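Local coordinates for protein induced by osmotic stress (Scheffersomyces stipitis CBS 6054, PDB 5GMO), which probably reduces carbonyl substrates with NADPH, as a cinnamyl-alcohol dehydrogenase-like member of the NAD(P)-dependent epimerase/dehydratase family, at residues N263-G268 against D294-F299. Numbering follows the deposited sequence.
Sequences NTRFNG and DDFSAF
Arg265 and Phe296 meet because the arginine sends CG away from its own backbone N (chi1 -154°) while Phe296 turns its ring anti to its carbonyl carbon (chi1 -58°), laying one face of the ring against the arginine's CB and CG. The contact joins strand 265-267, an outer strand of the small mixed sheet that accompanies the Rossmann-type parallel sheet, to the loop between helices 268-278 and 305-311, where residues 296-299 form a type I beta turn. CG of Arg265 sits over the Phe296 face in a CH-pi contact, 4.0 Å from the ring centroid. The chain then bends past CG, and CD takes up a second CH-pi contact 3.6 Å from the centroid of the Phe299 ring. Beyond it the guanidinium runs out across the CD2-CE2 rim of Phe299, with CD2 over one guanidinium face, the planes 21° apart and Arg265 NE 3.1 Å from Phe299 CD2, while NH2 makes a weak hydrogen bond to Leu135 O. The far end of the Phe296 ring reaches the strand backbone, CZ lying 3.4 Å from Phe266 C. An alanine in place of Phe296 would probably strip Arg265 CB and CG of the ring face they rest on and leave a gap against the backbone of Phe266 and Asn267. No hydrogen bond crosses between the segments; instead, the polar ends of Asn267 and Asp294 turn to Thr270: Asn267, at the N-cap of helix 268-278, accepts from Thr270 N through OD1, and Asp294 OD2 hydrogen-bonds with Thr270 OG1. Asp294 meets the Asn267 amide with its CB, 3.7 Å from both OD1 and ND2 of Asn267.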
ATOM      1  N   ASN A 263      12.572   1.467  -2.970  1.00 12.70           N
ATOM      2  CA  ASN A 263      13.946   1.437  -2.467  1.00 11.68           C
ATOM      3  C   ASN A 263      14.847   0.652  -3.410  1.00 13.04           C
ATOM      4  O   ASN A 263      14.982   1.012  -4.577  1.00 16.06           O
ATOM      5  CB  ASN A 263      13.995   0.903  -1.027  1.00 11.41           C
ATOM      6  CG  ASN A 263      15.297   1.253  -0.300  1.00 15.38           C
ATOM      7  OD1 ASN A 263      16.176   1.931  -0.843  1.00 12.87           O
ATOM      8  ND2 ASN A 263      15.420   0.781   0.943  1.00 12.30           N
ATOM      9  N   THR A 264      15.452  -0.424  -2.924  1.00 12.51           N
ATOM     10  CA  THR A 264      16.452  -1.129  -3.713  1.00 11.00           C
ATOM     11  C   THR A 264      15.894  -2.354  -4.465  1.00 13.87           C
ATOM     12  O   THR A 264      14.817  -2.877  -4.147  1.00 11.65           O
ATOM     13  CB  THR A 264      17.638  -1.591  -2.826  1.00 12.73           C
ATOM     14  OG1 THR A 264      17.138  -2.407  -1.765  1.00 10.62           O
ATOM     15  CG2 THR A 264      18.403  -0.405  -2.248  1.00 10.38           C
ATOM     16  N   ARG A 265      16.659  -2.827  -5.442  1.00 13.91           N
ATOM     17  CA  ARG A 265      16.249  -3.964  -6.258  1.00 15.62           C
ATOM     18  C   ARG A 265      16.579  -5.323  -5.602  1.00 14.77           C
ATOM     19  O   ARG A 265      17.542  -5.444  -4.841  1.00 15.52           O
ATOM     20  CB  ARG A 265      16.866  -3.849  -7.654  1.00 14.97           C
ATOM     21  CG  ARG A 265      16.075  -4.558  -8.714  1.00 21.46           C
ATOM     22  CD  ARG A 265      16.515  -4.181 -10.119  1.00 21.73           C
ATOM     23  NE  ARG A 265      15.819  -3.005 -10.631  1.00 20.31           N
ATOM     24  CZ  ARG A 265      14.593  -3.034 -11.140  1.00 17.32           C
ATOM     25  NH1 ARG A 265      14.039  -1.916 -11.592  1.00 18.60           N
ATOM     26  NH2 ARG A 265      13.925  -4.175 -11.197  1.00 18.13           N
ATOM     27  N   PHE A 266      15.767  -6.338  -5.895  1.00 15.37           N
ATOM     28  CA  PHE A 266      15.961  -7.685  -5.357  1.00 14.10           C
ATOM     29  C   PHE A 266      15.426  -8.712  -6.333  1.00 16.98           C
ATOM     30  O   PHE A 266      14.630  -8.385  -7.210  1.00 18.64           O
ATOM     31  CB  PHE A 266      15.188  -7.855  -4.050  1.00 11.88           C
ATOM     32  CG  PHE A 266      13.697  -7.951  -4.247  1.00 16.38           C
ATOM     33  CD1 PHE A 266      12.925  -6.797  -4.364  1.00 13.72           C
ATOM     34  CD2 PHE A 266      13.062  -9.195  -4.345  1.00 14.00           C
ATOM     35  CE1 PHE A 266      11.551  -6.867  -4.566  1.00 13.36           C
ATOM     36  CE2 PHE A 266      11.686  -9.275  -4.556  1.00 18.47           C
ATOM     37  CZ  PHE A 266      10.929  -8.105  -4.655  1.00 17.84           C
ATOM     38  N   ASN A 267      15.852  -9.962  -6.162  1.00 17.66           N
ATOM     39  CA  ASN A 267      15.185 -11.105  -6.783  1.00 16.50           C
ATOM     40  C   ASN A 267      15.055 -12.241  -5.775  1.00 17.33           C
ATOM     41  O   ASN A 267      15.282 -12.033  -4.589  1.00 15.98           O
ATOM     42  CB  ASN A 267      15.881 -11.565  -8.075  1.00 16.54           C
ATOM     43  CG  ASN A 267      17.313 -12.065  -7.852  1.00 16.06           C
ATOM     44  OD1 ASN A 267      17.714 -12.436  -6.736  1.00 17.93           O
ATOM     45  ND2 ASN A 267      18.086 -12.086  -8.926  1.00 12.79           N
ATOM     46  N   GLY A 268      14.711 -13.441  -6.244  1.00 22.11           N
ATOM     47  CA  GLY A 268      14.600 -14.596  -5.361  1.00 21.07           C
ATOM     48  C   GLY A 268      15.886 -14.962  -4.633  1.00 19.36           C
ATOM     49  O   GLY A 268      15.856 -15.345  -3.459  1.00 19.03           O
ATOM     50  N   ASP A 294      23.094 -12.455  -7.759  1.00 11.38           N
ATOM     51  CA  ASP A 294      22.218 -11.352  -8.145  1.00 13.60           C
ATOM     52  C   ASP A 294      23.047 -10.085  -8.394  1.00 17.37           C
ATOM     53  O   ASP A 294      23.806  -9.635  -7.528  1.00 18.94           O
ATOM     54  CB  ASP A 294      21.121 -11.104  -7.092  1.00 15.52           C
ATOM     55  CG  ASP A 294      21.678 -10.968  -5.678  1.00 16.98           C
ATOM     56  OD1 ASP A 294      22.719 -11.585  -5.391  1.00 18.48           O
ATOM     57  OD2 ASP A 294      21.075 -10.258  -4.844  1.00 18.50           O
ATOM     58  N   ASP A 295      22.921  -9.521  -9.588  1.00 13.75           N
ATOM     59  CA  ASP A 295      23.708  -8.363  -9.960  1.00 12.34           C
ATOM     60  C   ASP A 295      22.820  -7.328 -10.655  1.00 17.37           C
ATOM     61  O   ASP A 295      22.456  -7.475 -11.830  1.00 15.39           O
ATOM     62  CB  ASP A 295      24.866  -8.795 -10.862  1.00 13.26           C
ATOM     63  CG  ASP A 295      25.558  -7.624 -11.548  1.00 17.70           C
ATOM     64  OD1 ASP A 295      25.304  -6.446 -11.192  1.00 15.06           O
ATOM     65  OD2 ASP A 295      26.387  -7.892 -12.450  1.00 20.30           O
ATOM     66  N   PHE A 296      22.519  -6.257  -9.932  1.00 10.33           N
ATOM     67  CA  PHE A 296      21.611  -5.249 -10.428  1.00 12.85           C
ATOM     68  C   PHE A 296      22.310  -3.978 -10.855  1.00 15.68           C
ATOM     69  O   PHE A 296      21.656  -2.951 -11.038  1.00 16.04           O
ATOM     70  CB  PHE A 296      20.542  -4.939  -9.383  1.00 13.68           C
ATOM     71  CG  PHE A 296      19.739  -6.150  -8.967  1.00 18.22           C
ATOM     72  CD1 PHE A 296      18.918  -6.801  -9.876  1.00 16.13           C
ATOM     73  CD2 PHE A 296      19.807  -6.636  -7.673  1.00 16.33           C
ATOM     74  CE1 PHE A 296      18.187  -7.911  -9.499  1.00 15.32           C
ATOM     75  CE2 PHE A 296      19.074  -7.742  -7.292  1.00 15.48           C
ATOM     76  CZ  PHE A 296      18.268  -8.381  -8.208  1.00 16.10           C
ATOM     77  N   SER A 297      23.627  -4.042 -11.042  1.00 14.71           N
ATOM     78  CA  SER A 297      24.394  -2.816 -11.265  1.00 16.33           C
ATOM     79  C   SER A 297      24.101  -2.171 -12.613  1.00 17.37           C
ATOM     80  O   SER A 297      24.447  -1.012 -12.833  1.00 19.25           O
ATOM     81  CB  SER A 297      25.900  -3.046 -11.086  1.00 16.22           C
ATOM     82  OG  SER A 297      26.451  -3.837 -12.127  1.00 18.41           O
ATOM     83  N   ALA A 298      23.442  -2.904 -13.505  1.00 17.65           N
ATOM     84  CA  ALA A 298      23.139  -2.365 -14.832  1.00 20.33           C
ATOM     85  C   ALA A 298      21.795  -1.647 -14.897  1.00 18.33           C
ATOM     86  O   ALA A 298      21.519  -0.927 -15.857  1.00 18.60           O
ATOM     87  CB  ALA A 298      23.205  -3.468 -15.899  1.00 18.76           C
ATOM     88  N   PHE A 299      20.950  -1.866 -13.900  1.00 12.76           N
ATOM     89  CA  PHE A 299      19.669  -1.174 -13.834  1.00 15.08           C
ATOM     90  C   PHE A 299      19.864   0.315 -13.546  1.00 17.46           C
ATOM     91  O   PHE A 299      20.494   0.679 -12.555  1.00 20.39           O
ATOM     92  CB  PHE A 299      18.782  -1.808 -12.752  1.00 13.82           C
ATOM     93  CG  PHE A 299      18.269  -3.178 -13.118  1.00 19.01           C
ATOM     94  CD1 PHE A 299      19.108  -4.279 -13.088  1.00 16.45           C
ATOM     95  CD2 PHE A 299      16.948  -3.364 -13.508  1.00 16.04           C
ATOM     96  CE1 PHE A 299      18.634  -5.547 -13.427  1.00 17.74           C
ATOM     97  CE2 PHE A 299      16.479  -4.617 -13.852  1.00 15.05           C
ATOM     98  CZ  PHE A 299      17.322  -5.712 -13.805  1.00 15.04           C
TER